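PDB 3G7Q: valine-pyruvate aminotransferase from Salmonella typhimurium, which probably transfers the amino group of valine to pyruvate, using pyridoxal 5'-phosphate, to give 3-methyl-2-oxobutanoate and alanine for alanine biosynthesis. Local coordinates for residues P41-F51 against L248-S256; V224-S232 against S303-Y312. All coordinates share one frame; numbering follows the deposited sequence. Where two conformers were deposited one is given.

Contact 1 (P41-F51 against L248-S256); sequences PAHIPAMQDYF and LSKLGLPGS
Pro41 and Lys250 bring the backbones closest, their CA atoms 5.8 Å apart, where the loop entering helix 45-61 passes the 3-10 turn 249-251. The Pro41 ring faces this turn, with CG 3.7 Å from Ser249 O, a carbonyl already taken by Gly252 N and Leu253 N. Helix 45-61 adds a second apolar patch. Phe51 keeps CG beside its backbone N (chi1 -65°), and its ring takes Leu253 CD2 almost squarely over the centre in a CH-pi contact, 3.7 Å from the centroid and 4° off the normal. Leu251 O lies at the Phe51 rim, in plane, 3.6 Å from CZ. Bent at chi2 and chi3, selenomethionine Met47 sets CE 3.8 Å from Leu251 O. In one of its two conformers Gln48 accepts from His43 ND1 through OE1, and a water bridges the segments, donating to that OE1 and, at 2.8 Å, to Gly252 O. Lys250, in a Ser-x-x-Lys sequence, is probably the lysine that holds pyridoxal phosphate, as in relatives; NZ here bonds to Gly39 O. Helix 285-295 covers Phe51 and Leu251 with Met289 and Met293, Cys69 of the second subunit packs on Phe51 and Pro254, and strands 242-247 and 259-262 flank the loop.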
ATOM      1  N   PRO A  41      16.477   9.562  -0.173  1.00 34.67           N
ATOM      2  CA  PRO A  41      17.859   9.309  -0.497  1.00 33.42           C
ATOM      3  C   PRO A  41      18.385  10.273  -1.558  1.00 33.03           C
ATOM      4  O   PRO A  41      17.638  11.095  -2.134  1.00 33.19           O
ATOM      5  CB  PRO A  41      17.836   7.860  -1.031  1.00 34.70           C
ATOM      6  CG  PRO A  41      16.474   7.676  -1.558  1.00 35.26           C
ATOM      7  CD  PRO A  41      15.568   8.529  -0.709  1.00 35.85           C
ATOM      8  N   ALA A  42      19.670  10.169  -1.803  1.00 34.26           N
ATOM      9  CA  ALA A  42      20.329  10.974  -2.803  1.00 36.07           C
ATOM     10  C   ALA A  42      20.064  10.480  -4.207  1.00 35.23           C
ATOM     11  O   ALA A  42      19.607   9.362  -4.406  1.00 34.83           O
ATOM     12  CB  ALA A  42      21.847  10.945  -2.525  1.00 35.75           C
ATOM     13  N   HIS A  43      20.301  11.351  -5.186  1.00 35.67           N
ATOM     14  CA  HIS A  43      20.288  10.958  -6.589  1.00 37.16           C
ATOM     15  C   HIS A  43      21.743  10.803  -7.010  1.00 38.08           C
ATOM     16  O   HIS A  43      22.385  11.768  -7.407  1.00 38.72           O
ATOM     17  CB  HIS A  43      19.594  11.994  -7.451  1.00 40.17           C
ATOM     18  CG  HIS A  43      18.164  12.170  -7.099  1.00 44.11           C
ATOM     19  ND1 HIS A  43      17.189  11.298  -7.530  1.00 51.30           N
ATOM     20  CD2 HIS A  43      17.542  13.092  -6.329  1.00 54.72           C
ATOM     21  CE1 HIS A  43      16.020  11.694  -7.057  1.00 48.07           C
ATOM     22  NE2 HIS A  43      16.206  12.779  -6.327  1.00 54.53           N
ATOM     23  N   ILE A  44      22.254   9.581  -6.931  1.00 33.30           N
ATOM     24  CA  ILE A  44      23.647   9.319  -7.224  1.00 31.74           C
ATOM     25  C   ILE A  44      23.758   9.190  -8.714  1.00 33.91           C
ATOM     26  O   ILE A  44      23.089   8.322  -9.317  1.00 31.94           O
ATOM     27  CB  ILE A  44      24.159   8.056  -6.496  1.00 30.71           C
ATOM     28  CG1 ILE A  44      23.961   8.205  -4.978  1.00 32.97           C
ATOM     29  CG2 ILE A  44      25.601   7.767  -6.899  1.00 29.53           C
ATOM     30  CD1 ILE A  44      24.339   6.951  -4.134  1.00 30.64           C
ATOM     31  N   PRO A  45      24.578  10.055  -9.351  1.00 35.45           N
ATOM     32  CA  PRO A  45      24.663   9.986 -10.830  1.00 35.00           C
ATOM     33  C   PRO A  45      24.880   8.599 -11.421  1.00 36.12           C
ATOM     34  O   PRO A  45      24.179   8.239 -12.368  1.00 32.59           O
ATOM     35  CB  PRO A  45      25.830  10.926 -11.148  1.00 37.58           C
ATOM     36  CG  PRO A  45      25.775  11.928 -10.056  1.00 35.47           C
ATOM     37  CD  PRO A  45      25.410  11.153  -8.820  1.00 37.26           C
ATOM     38  N   ALA A  46      25.804   7.813 -10.852  1.00 32.83           N
ATOM     39  CA  ALA A  46      26.071   6.470 -11.339  1.00 32.37           C
ATOM     40  C   ALA A  46      24.853   5.563 -11.200  1.00 31.50           C
ATOM     41  O   ALA A  46      24.613   4.684 -12.061  1.00 30.79           O
ATOM     42  CB  ALA A  46      27.304   5.854 -10.615  1.00 34.47           C
HETATM   43  N   MSE A  47      24.077   5.761 -10.139  1.00 32.14           N
HETATM   44  CA  MSE A  47      22.848   4.962  -9.925  1.00 31.30           C
HETATM   45  C   MSE A  47      21.756   5.381 -10.896  1.00 33.12           C
HETATM   46  O   MSE A  47      21.048   4.522 -11.433  1.00 33.50           O
HETATM   47  CB  MSE A  47      22.365   5.036  -8.476  1.00 31.97           C
HETATM   48  CG  MSE A  47      23.332   4.414  -7.480  1.00 32.03           C
HETATM   49 SE   MSE A  47      23.715   2.533  -7.781  0.75 29.19          SE
HETATM   50  CE  MSE A  47      21.910   1.843  -7.582  1.00 31.94           C
ATOM     51  N   GLN A  48      21.614   6.675 -11.142  0.70 33.22           N
ATOM     52  CA  GLN A  48      20.599   7.130 -12.104  0.70 34.78           C
ATOM     53  C   GLN A  48      20.912   6.575 -13.487  0.70 33.48           C
ATOM     54  O   GLN A  48      20.011   6.107 -14.200  0.70 29.89           O
ATOM     55  CB  GLN A  48      20.520   8.645 -12.115  0.70 35.83           C
ATOM     56  CG  GLN A  48      20.082   9.275 -10.775  0.70 42.89           C
ATOM     57  CD  GLN A  48      18.645   8.961 -10.344  0.70 45.13           C
ATOM     58  OE1 GLN A  48      18.273   9.192  -9.193  0.70 41.46           O
ATOM     59  NE2 GLN A  48      17.829   8.463 -11.273  0.70 57.79           N
ATOM     60  N   ASP A  49      22.194   6.565 -13.856  1.00 31.68           N
ATOM     61  CA  ASP A  49      22.605   5.995 -15.137  1.00 32.71           C
ATOM     62  C   ASP A  49      22.299   4.496 -15.181  1.00 32.22           C
ATOM     63  O   ASP A  49      21.782   3.990 -16.179  1.00 32.87           O
ATOM     64  CB  ASP A  49      24.117   6.198 -15.378  1.00 34.01           C
ATOM     65  CG  ASP A  49      24.504   7.657 -15.586  1.00 41.21           C
ATOM     66  OD1 ASP A  49      23.626   8.521 -15.831  1.00 41.74           O
ATOM     67  OD2 ASP A  49      25.725   7.935 -15.518  1.00 46.65           O
ATOM     68  N   TYR A  50      22.625   3.793 -14.099  1.00 31.64           N
ATOM     69  CA  TYR A  50      22.343   2.369 -13.999  1.00 30.70           C
ATOM     70  C   TYR A  50      20.849   2.093 -14.169  1.00 29.93           C
ATOM     71  O   TYR A  50      20.469   1.260 -14.970  1.00 30.82           O
ATOM     72  CB  TYR A  50      22.798   1.800 -12.646  1.00 30.30           C
ATOM     73  CG  TYR A  50      22.447   0.345 -12.527  1.00 32.16           C
ATOM     74  CD1 TYR A  50      23.292  -0.645 -13.038  1.00 33.02           C
ATOM     75  CD2 TYR A  50      21.248  -0.049 -11.932  1.00 33.75           C
ATOM     76  CE1 TYR A  50      22.952  -1.983 -12.949  1.00 34.44           C
ATOM     77  CE2 TYR A  50      20.896  -1.373 -11.861  1.00 32.18           C
ATOM     78  CZ  TYR A  50      21.744  -2.339 -12.354  1.00 35.47           C
ATOM     79  OH  TYR A  50      21.373  -3.656 -12.257  1.00 37.39           O
ATOM     80  N   PHE A  51      20.004   2.790 -13.413  1.00 29.90           N
ATOM     81  CA  PHE A  51      18.550   2.565 -13.531  1.00 29.72           C
ATOM     82  C   PHE A  51      18.006   2.912 -14.911  1.00 31.07           C
ATOM     83  O   PHE A  51      17.092   2.234 -15.414  1.00 30.35           O
ATOM     84  CB  PHE A  51      17.781   3.331 -12.466  1.00 28.60           C
ATOM     85  CG  PHE A  51      18.065   2.869 -11.037  1.00 28.07           C
ATOM     86  CD1 PHE A  51      18.003   1.526 -10.682  1.00 30.58           C
ATOM     87  CD2 PHE A  51      18.288   3.788 -10.038  1.00 30.49           C
ATOM     88  CE1 PHE A  51      18.238   1.120  -9.364  1.00 33.14           C
ATOM     89  CE2 PHE A  51      18.543   3.370  -8.713  1.00 29.49           C
ATOM     90  CZ  PHE A  51      18.523   2.032  -8.394  1.00 31.22           C
ATOM     91  N   LEU A 248      13.410  -1.533  -0.804  1.00 35.06           N
ATOM     92  CA  LEU A 248      14.097  -1.130  -2.023  1.00 37.18           C
ATOM     93  C   LEU A 248      14.303   0.386  -2.116  1.00 35.73           C
ATOM     94  O   LEU A 248      15.169   0.844  -2.834  1.00 36.44           O
ATOM     95  CB  LEU A 248      13.236  -1.587  -3.195  1.00 39.46           C
ATOM     96  CG  LEU A 248      13.751  -1.576  -4.613  1.00 44.31           C
ATOM     97  CD1 LEU A 248      15.078  -2.297  -4.764  1.00 47.44           C
ATOM     98  CD2 LEU A 248      12.647  -2.243  -5.479  1.00 41.72           C
ATOM     99  N   SER A 249      13.553   1.168  -1.358  1.00 36.83           N
ATOM    100  CA  SER A 249      13.551   2.624  -1.559  1.00 38.04           C
ATOM    101  C   SER A 249      14.885   3.319  -1.359  1.00 36.84           C
ATOM    102  O   SER A 249      15.258   4.190  -2.159  1.00 35.03           O
ATOM    103  CB  SER A 249      12.493   3.293  -0.674  1.00 40.42           C
ATOM    104  OG  SER A 249      12.884   3.285   0.667  1.00 50.86           O
ATOM    105  N   LYS A 250      15.652   2.897  -0.358  1.00 33.24           N
ATOM    106  CA  LYS A 250      16.925   3.568  -0.069  1.00 34.28           C
ATOM    107  C   LYS A 250      18.043   3.170  -1.050  1.00 32.79           C
ATOM    108  O   LYS A 250      19.164   3.688  -0.970  1.00 35.25           O
ATOM    109  CB  LYS A 250      17.293   3.431   1.404  1.00 35.56           C
ATOM    110  CG  LYS A 250      16.129   3.767   2.373  1.00 37.30           C
ATOM    111  CD  LYS A 250      15.558   5.189   2.218  1.00 43.52           C
ATOM    112  CE  LYS A 250      14.317   5.366   3.090  1.00 48.27           C
ATOM    113  NZ  LYS A 250      13.791   6.735   2.961  1.00 50.57           N
ATOM    114  N   LEU A 251      17.726   2.262  -1.978  0.50 33.24           N
ATOM    115  CA  LEU A 251      18.609   1.941  -3.081  0.50 32.10           C
ATOM    116  C   LEU A 251      18.576   3.079  -4.111  0.50 33.27           C
ATOM    117  O   LEU A 251      19.371   3.092  -5.047  0.50 31.72           O
ATOM    118  CB  LEU A 251      18.158   0.650  -3.779  0.50 32.49           C
ATOM    119  CG  LEU A 251      19.163  -0.021  -4.722  0.50 32.16           C
ATOM    120  CD1 LEU A 251      20.233  -0.696  -3.906  0.50 29.84           C
ATOM    121  CD2 LEU A 251      18.485  -1.036  -5.633  0.50 32.87           C
ATOM    122  N   GLY A 252      17.641   4.022  -3.946  1.00 33.75           N
ATOM    123  CA  GLY A 252      17.459   5.136  -4.878  1.00 35.30           C
ATOM    124  C   GLY A 252      16.200   4.963  -5.725  1.00 36.29           C
ATOM    125  O   GLY A 252      16.100   5.532  -6.815  1.00 37.47           O
ATOM    126  N   LEU A 253      15.242   4.193  -5.216  1.00 36.85           N
ATOM    127  CA  LEU A 253      13.983   3.930  -5.896  1.00 36.14           C
ATOM    128  C   LEU A 253      12.812   4.296  -4.980  1.00 38.64           C
ATOM    129  O   LEU A 253      11.923   3.477  -4.753  1.00 37.95           O
ATOM    130  CB  LEU A 253      13.910   2.462  -6.317  1.00 36.27           C
ATOM    131  CG  LEU A 253      14.961   2.004  -7.337  1.00 33.52           C
ATOM    132  CD1 LEU A 253      14.958   0.485  -7.528  1.00 32.95           C
ATOM    133  CD2 LEU A 253      14.756   2.743  -8.708  1.00 33.85           C
ATOM    134  N   PRO A 254      12.799   5.543  -4.480  1.00 40.08           N
ATOM    135  CA  PRO A 254      11.752   5.935  -3.533  1.00 43.10           C
ATOM    136  C   PRO A 254      10.360   5.936  -4.149  1.00 43.41           C
ATOM    137  O   PRO A 254       9.380   5.938  -3.410  1.00 46.03           O
ATOM    138  CB  PRO A 254      12.187   7.341  -3.112  1.00 42.97           C
ATOM    139  CG  PRO A 254      12.924   7.865  -4.291  1.00 44.77           C
ATOM    140  CD  PRO A 254      13.706   6.675  -4.752  1.00 41.02           C
ATOM    141  N   GLY A 255      10.292   5.918  -5.483  1.00 40.89           N
ATOM    142  CA  GLY A 255       9.040   5.805  -6.221  1.00 40.95           C
ATOM    143  C   GLY A 255       8.551   4.384  -6.421  1.00 41.78           C
ATOM    144  O   GLY A 255       7.448   4.179  -6.924  1.00 41.45           O
ATOM    145  N   SER A 256       9.363   3.378  -6.096  1.00 39.49           N
ATOM    146  CA  SER A 256       8.886   1.996  -6.143  1.00 42.04           C
ATOM    147  C   SER A 256       8.294   1.764  -4.759  1.00 46.17           C
ATOM    148  O   SER A 256       8.531   2.522  -3.830  1.00 47.34           O
ATOM    149  CB  SER A 256       9.994   0.994  -6.347  1.00 47.62           C
ATOM    150  OG  SER A 256      10.741   0.887  -5.141  1.00 47.11           O
TER
HETATM  151  O   HOH W   1      18.310   7.023  -7.805  1.00 41.67           O

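Contact 2 (V224-S232 against S303-Y312); sequences VPFPGIIFS and SETVIKPFYY. With EDO (1,2-ethanediol), chain E.
Pro225 and Pro227 both follow cis peptide bonds, and both turn their carbonyls onto Ser303: CB lies 3.6 Å from Pro225 O and 3.2 Å from Pro227 O. This loop of the aspartate-aminotransferase-like fold, between strands 216-219 and 242-247, runs along the long helix 299-325, which is locally irregular here: Lys308 N bonds to Ser303 O across a wider pi-type turn, and a kink follows at Pro309. Ser303 OG is held within the helix by Leu299 O. Beyond Gly228, at positive phi, Ile229 forms the centre of an inverse gamma turn and lays its side chain against Ile307 and Tyr311. Its CG1 meets Ile307 CG2 at 3.6 Å, the two side chains crossing at about a right angle, while CD1 comes obliquely to the Tyr311 ring at CE2. Phe231 points the edge of its ring at Lys308 O and Tyr311 CB; Tyr312 CA sits off-centre above the ring, and the Tyr312 ring is inclined to it by 51°. Backbone bonds of Ile229 with Ala339 and of Phe231 with Glu337 tie the loop to the connection between strands 332-334 and 341-345. Lys308, in one of two conformers, swings CG to the far side from its own N (chi1 177°) and stays extended, its methylenes passing Gly228 O and Ile230 O. NZ donates to O1 of a 1,2-ethanediol, probably from the crystallisation liquor, at 2.7 Å, and to a water that also donates to Ile230 O; the diol C2 rests 3.7 Å above the centre of the Tyr312 ring.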
ATOM      1  N   VAL A 224      22.846  -3.985   5.359  1.00 36.23           N
ATOM      2  CA  VAL A 224      23.399  -5.007   4.491  1.00 34.99           C
ATOM      3  C   VAL A 224      22.387  -6.117   4.334  1.00 32.64           C
ATOM      4  O   VAL A 224      21.729  -6.461   5.296  1.00 33.68           O
ATOM      5  CB  VAL A 224      24.708  -5.531   5.171  1.00 39.28           C
ATOM      6  CG1 VAL A 224      25.039  -6.917   4.768  1.00 40.95           C
ATOM      7  CG2 VAL A 224      25.845  -4.536   4.930  1.00 38.32           C
ATOM      8  N   PRO A 225      22.337  -6.773   3.167  1.00 31.78           N
ATOM      9  CA  PRO A 225      23.140  -6.640   1.966  1.00 33.45           C
ATOM     10  C   PRO A 225      22.766  -5.491   1.023  1.00 32.84           C
ATOM     11  O   PRO A 225      23.557  -5.181   0.152  1.00 34.26           O
ATOM     12  CB  PRO A 225      22.941  -8.001   1.265  1.00 35.19           C
ATOM     13  CG  PRO A 225      21.626  -8.444   1.723  1.00 35.83           C
ATOM     14  CD  PRO A 225      21.459  -7.952   3.102  1.00 31.91           C
ATOM     15  N   PHE A 226      21.583  -4.893   1.187  1.00 31.94           N
ATOM     16  CA  PHE A 226      21.180  -3.726   0.392  1.00 31.27           C
ATOM     17  C   PHE A 226      20.276  -2.853   1.251  1.00 31.65           C
ATOM     18  O   PHE A 226      19.434  -3.373   1.962  1.00 33.07           O
ATOM     19  CB  PHE A 226      20.474  -4.126  -0.910  1.00 33.19           C
ATOM     20  CG  PHE A 226      19.243  -4.943  -0.708  1.00 32.93           C
ATOM     21  CD1 PHE A 226      18.016  -4.338  -0.544  1.00 33.04           C
ATOM     22  CD2 PHE A 226      19.323  -6.326  -0.675  1.00 36.42           C
ATOM     23  CE1 PHE A 226      16.877  -5.102  -0.327  1.00 34.40           C
ATOM     24  CE2 PHE A 226      18.203  -7.075  -0.477  1.00 36.32           C
ATOM     25  CZ  PHE A 226      16.990  -6.468  -0.301  1.00 33.67           C
ATOM     26  N   PRO A 227      20.401  -1.522   1.152  1.00 30.72           N
ATOM     27  CA  PRO A 227      21.286  -0.748   0.272  1.00 31.89           C
ATOM     28  C   PRO A 227      22.717  -0.553   0.739  1.00 32.39           C
ATOM     29  O   PRO A 227      23.525   0.030   0.013  1.00 34.44           O
ATOM     30  CB  PRO A 227      20.560   0.591   0.191  1.00 32.60           C
ATOM     31  CG  PRO A 227      20.009   0.748   1.564  1.00 35.21           C
ATOM     32  CD  PRO A 227      19.526  -0.634   1.942  1.00 32.78           C
ATOM     33  N   GLY A 228      23.061  -1.051   1.915  1.00 31.77           N
ATOM     34  CA  GLY A 228      24.446  -0.995   2.373  1.00 33.55           C
ATOM     35  C   GLY A 228      24.951   0.364   2.810  1.00 33.01           C
ATOM     36  O   GLY A 228      26.139   0.615   2.777  1.00 34.30           O
ATOM     37  N   ILE A 229      24.047   1.220   3.257  1.00 33.17           N
ATOM     38  CA  ILE A 229      24.420   2.555   3.760  1.00 32.17           C
ATOM     39  C   ILE A 229      24.784   2.423   5.248  1.00 30.98           C
ATOM     40  O   ILE A 229      24.041   2.887   6.154  1.00 30.80           O
ATOM     41  CB  ILE A 229      23.308   3.588   3.513  1.00 32.81           C
ATOM     42  CG1 ILE A 229      22.834   3.591   2.042  1.00 31.04           C
ATOM     43  CG2 ILE A 229      23.835   5.028   3.912  1.00 31.46           C
ATOM     44  CD1 ILE A 229      21.576   4.343   1.737  1.00 32.83           C
ATOM     45  N   ILE A 230      25.921   1.797   5.475  1.00 32.62           N
ATOM     46  CA  ILE A 230      26.451   1.530   6.801  1.00 33.25           C
ATOM     47  C   ILE A 230      27.941   1.715   6.767  1.00 33.68           C
ATOM     48  O   ILE A 230      28.632   1.209   5.859  1.00 33.69           O
ATOM     49  CB  ILE A 230      26.012   0.112   7.288  1.00 34.22           C
ATOM     50  CG1 ILE A 230      26.475  -0.130   8.717  1.00 35.00           C
ATOM     51  CG2 ILE A 230      26.540  -0.977   6.311  1.00 34.54           C
ATOM     52  CD1 ILE A 230      25.827  -1.350   9.366  1.00 34.06           C
ATOM     53  N   PHE A 231      28.454   2.437   7.763  1.00 31.59           N
ATOM     54  CA  PHE A 231      29.857   2.813   7.837  1.00 33.42           C
ATOM     55  C   PHE A 231      30.594   2.210   9.041  1.00 35.61           C
ATOM     56  O   PHE A 231      31.708   2.624   9.383  1.00 38.98           O
ATOM     57  CB  PHE A 231      29.958   4.337   7.902  1.00 31.98           C
ATOM     58  CG  PHE A 231      28.983   5.059   6.976  1.00 29.52           C
ATOM     59  CD1 PHE A 231      28.927   4.758   5.622  1.00 33.48           C
ATOM     60  CD2 PHE A 231      28.145   6.055   7.457  1.00 29.30           C
ATOM     61  CE1 PHE A 231      28.064   5.400   4.793  1.00 31.97           C
ATOM     62  CE2 PHE A 231      27.276   6.690   6.627  1.00 35.57           C
ATOM     63  CZ  PHE A 231      27.211   6.367   5.317  1.00 33.14           C
ATOM     64  N   SER A 232      29.945   1.316   9.751  1.00 32.51           N
ATOM     65  CA  SER A 232      30.542   0.732  10.913  1.00 30.79           C
ATOM     66  C   SER A 232      30.428  -0.760  10.803  1.00 32.43           C
ATOM     67  O   SER A 232      29.719  -1.266   9.928  1.00 33.20           O
ATOM     68  CB  SER A 232      29.778   1.174  12.152  1.00 35.45           C
ATOM     69  OG  SER A 232      28.438   0.705  12.000  1.00 43.60           O
ATOM     70  N   SER A 303      25.402  -1.729  -3.989  1.00 30.72           N
ATOM     71  CA  SER A 303      25.339  -1.300  -2.592  1.00 31.80           C
ATOM     72  C   SER A 303      26.728  -1.066  -2.024  1.00 32.78           C
ATOM     73  O   SER A 303      27.013  -0.036  -1.393  1.00 32.63           O
ATOM     74  CB  SER A 303      24.596  -2.356  -1.761  1.00 33.16           C
ATOM     75  OG  SER A 303      23.224  -2.486  -2.182  1.00 32.14           O
ATOM     76  N   GLU A 304      27.636  -2.019  -2.229  0.70 33.84           N
ATOM     77  CA  GLU A 304      28.963  -1.899  -1.619  0.70 34.18           C
ATOM     78  C   GLU A 304      29.921  -0.957  -2.338  0.70 34.09           C
ATOM     79  O   GLU A 304      30.709  -0.269  -1.673  0.70 34.36           O
ATOM     80  CB  GLU A 304      29.631  -3.294  -1.464  0.70 36.52           C
ATOM     81  CG  GLU A 304      31.038  -3.324  -0.771  0.70 39.89           C
ATOM     82  CD  GLU A 304      31.073  -3.010   0.768  0.70 44.00           C
ATOM     83  OE1 GLU A 304      30.104  -3.288   1.494  0.70 53.09           O
ATOM     84  OE2 GLU A 304      32.102  -2.497   1.265  0.70 41.17           O
ATOM     85  N   THR A 305      29.853  -0.890  -3.669  1.00 31.90           N
ATOM     86  CA  THR A 305      30.854  -0.117  -4.425  1.00 32.92           C
ATOM     87  C   THR A 305      30.426   1.234  -4.965  1.00 33.96           C
ATOM     88  O   THR A 305      31.269   2.024  -5.372  1.00 32.12           O
ATOM     89  CB  THR A 305      31.366  -0.973  -5.599  1.00 35.00           C
ATOM     90  OG1 THR A 305      30.352  -1.107  -6.582  1.00 34.58           O
ATOM     91  CG2 THR A 305      31.784  -2.366  -5.100  1.00 36.98           C
ATOM     92  N   VAL A 306      29.137   1.516  -4.950  1.00 32.46           N
ATOM     93  CA  VAL A 306      28.649   2.793  -5.477  1.00 31.05           C
ATOM     94  C   VAL A 306      27.895   3.578  -4.402  1.00 30.91           C
ATOM     95  O   VAL A 306      28.231   4.725  -4.091  1.00 30.75           O
ATOM     96  CB  VAL A 306      27.741   2.574  -6.701  1.00 30.97           C
ATOM     97  CG1 VAL A 306      27.112   3.906  -7.168  1.00 28.84           C
ATOM     98  CG2 VAL A 306      28.523   1.908  -7.843  1.00 30.86           C
ATOM     99  N   ILE A 307      26.898   2.933  -3.813  1.00 29.98           N
ATOM    100  CA  ILE A 307      26.071   3.578  -2.804  1.00 30.17           C
ATOM    101  C   ILE A 307      26.832   3.893  -1.510  1.00 30.03           C
ATOM    102  O   ILE A 307      26.911   5.059  -1.118  1.00 31.00           O
ATOM    103  CB  ILE A 307      24.823   2.727  -2.503  1.00 29.23           C
ATOM    104  CG1 ILE A 307      23.926   2.637  -3.755  1.00 31.31           C
ATOM    105  CG2 ILE A 307      24.037   3.312  -1.326  1.00 31.66           C
ATOM    106  CD1 ILE A 307      22.744   1.690  -3.622  1.00 30.58           C
ATOM    107  N   LYS A 308      27.380   2.883  -0.848  0.80 30.02           N
ATOM    108  CA  LYS A 308      28.054   3.142   0.417  0.80 30.95           C
ATOM    109  C   LYS A 308      29.145   4.235   0.311  0.80 30.44           C
ATOM    110  O   LYS A 308      29.167   5.159   1.113  0.80 32.61           O
ATOM    111  CB  LYS A 308      28.653   1.845   0.979  0.80 31.88           C
ATOM    112  CG  LYS A 308      29.428   2.049   2.269  0.80 34.65           C
ATOM    113  CD  LYS A 308      29.922   0.727   2.819  0.80 37.40           C
ATOM    114  CE  LYS A 308      31.030   0.932   3.832  0.80 42.12           C
ATOM    115  NZ  LYS A 308      31.495  -0.361   4.440  0.80 39.65           N
ATOM    116  N   PRO A 309      30.058   4.132  -0.663  1.00 31.04           N
ATOM    117  CA  PRO A 309      31.102   5.183  -0.714  1.00 32.51           C
ATOM    118  C   PRO A 309      30.595   6.596  -0.972  1.00 33.23           C
ATOM    119  O   PRO A 309      31.204   7.568  -0.509  1.00 32.03           O
ATOM    120  CB  PRO A 309      32.020   4.740  -1.853  1.00 33.53           C
ATOM    121  CG  PRO A 309      31.590   3.413  -2.225  1.00 37.62           C
ATOM    122  CD  PRO A 309      30.265   3.117  -1.710  1.00 33.03           C
ATOM    123  N   PHE A 310      29.531   6.714  -1.757  1.00 30.21           N
ATOM    124  CA  PHE A 310      28.924   8.007  -2.014  1.00 30.94           C
ATOM    125  C   PHE A 310      28.463   8.644  -0.711  1.00 31.55           C
ATOM    126  O   PHE A 310      28.779   9.798  -0.441  1.00 30.77           O
ATOM    127  CB  PHE A 310      27.724   7.885  -2.963  1.00 29.87           C
ATOM    128  CG  PHE A 310      26.980   9.191  -3.157  1.00 31.14           C
ATOM    129  CD1 PHE A 310      25.979   9.585  -2.281  1.00 35.84           C
ATOM    130  CD2 PHE A 310      27.288  10.001  -4.234  1.00 34.06           C
ATOM    131  CE1 PHE A 310      25.309  10.812  -2.491  1.00 34.86           C
ATOM    132  CE2 PHE A 310      26.630  11.187  -4.431  1.00 35.78           C
ATOM    133  CZ  PHE A 310      25.651  11.581  -3.558  1.00 34.33           C
ATOM    134  N   TYR A 311      27.681   7.912   0.087  1.00 30.05           N
ATOM    135  CA  TYR A 311      27.172   8.469   1.331  1.00 30.71           C
ATOM    136  C   TYR A 311      28.272   8.685   2.365  1.00 31.93           C
ATOM    137  O   TYR A 311      28.210   9.614   3.128  1.00 30.05           O
ATOM    138  CB  TYR A 311      26.083   7.569   1.911  1.00 28.98           C
ATOM    139  CG  TYR A 311      24.758   7.639   1.154  1.00 28.46           C
ATOM    140  CD1 TYR A 311      23.884   8.678   1.362  1.00 31.19           C
ATOM    141  CD2 TYR A 311      24.382   6.647   0.246  1.00 32.62           C
ATOM    142  CE1 TYR A 311      22.697   8.734   0.709  1.00 34.04           C
ATOM    143  CE2 TYR A 311      23.163   6.701  -0.433  1.00 30.24           C
ATOM    144  CZ  TYR A 311      22.338   7.754  -0.209  1.00 32.56           C
ATOM    145  OH  TYR A 311      21.118   7.861  -0.844  1.00 33.48           O
ATOM    146  N   TYR A 312      29.259   7.803   2.407  1.00 30.25           N
ATOM    147  CA  TYR A 312      30.353   7.953   3.371  1.00 30.49           C
ATOM    148  C   TYR A 312      31.103   9.265   3.099  1.00 31.81           C
ATOM    149  O   TYR A 312      31.385  10.060   4.014  1.00 32.05           O
ATOM    150  CB  TYR A 312      31.267   6.757   3.296  1.00 32.29           C
ATOM    151  CG  TYR A 312      32.408   6.830   4.290  1.00 33.05           C
ATOM    152  CD1 TYR A 312      32.162   6.780   5.654  1.00 39.48           C
ATOM    153  CD2 TYR A 312      33.695   6.961   3.856  1.00 39.25           C
ATOM    154  CE1 TYR A 312      33.217   6.846   6.576  1.00 43.39           C
ATOM    155  CE2 TYR A 312      34.740   7.030   4.762  1.00 44.91           C
ATOM    156  CZ  TYR A 312      34.481   6.961   6.112  1.00 42.85           C
ATOM    157  OH  TYR A 312      35.543   7.021   6.991  1.00 47.11           O
TER
HETATM  158  C1  EDO E 420      33.617   1.999   6.503  1.00 42.31           C
HETATM  159  O1  EDO E 420      32.676   0.877   6.522  1.00 37.15           O
HETATM  160  C2  EDO E 420      33.196   3.132   5.548  1.00 42.87           C
HETATM  161  O2  EDO E 420      33.988   3.044   4.327  1.00 43.04           O
HETATM  162  O   HOH W   2      27.530  -1.956   1.737  1.00 36.18           O
HETATM  163  O   HOH W   3      30.451  -0.635   6.851  1.00 42.35           O

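How the contacts relate
The segments alternate along the chain: 224-232 falls between the halves of contact 1, and 248-256 between those of contact 2. The centres of the two contacts lie about 13 Å apart, and helix 299-325 joins them. Tyr311, packed on Ile229 in contact 2, extends its hydroxyl to the loop before helix 45-61, where Ala42 N probably donates to OH at 2.9 Å and Pro41 CB lies 3.3 Å from that oxygen. Ile307, a turn earlier, touches Leu251 and Met47; Phe310, next to Tyr311, brings CE1 to 3.5 Å from Ala42 CB. Lys250, probably the cofactor lysine as in relatives, also packs on Pro227, so the loop of contact 2 borders the likely cofactor site.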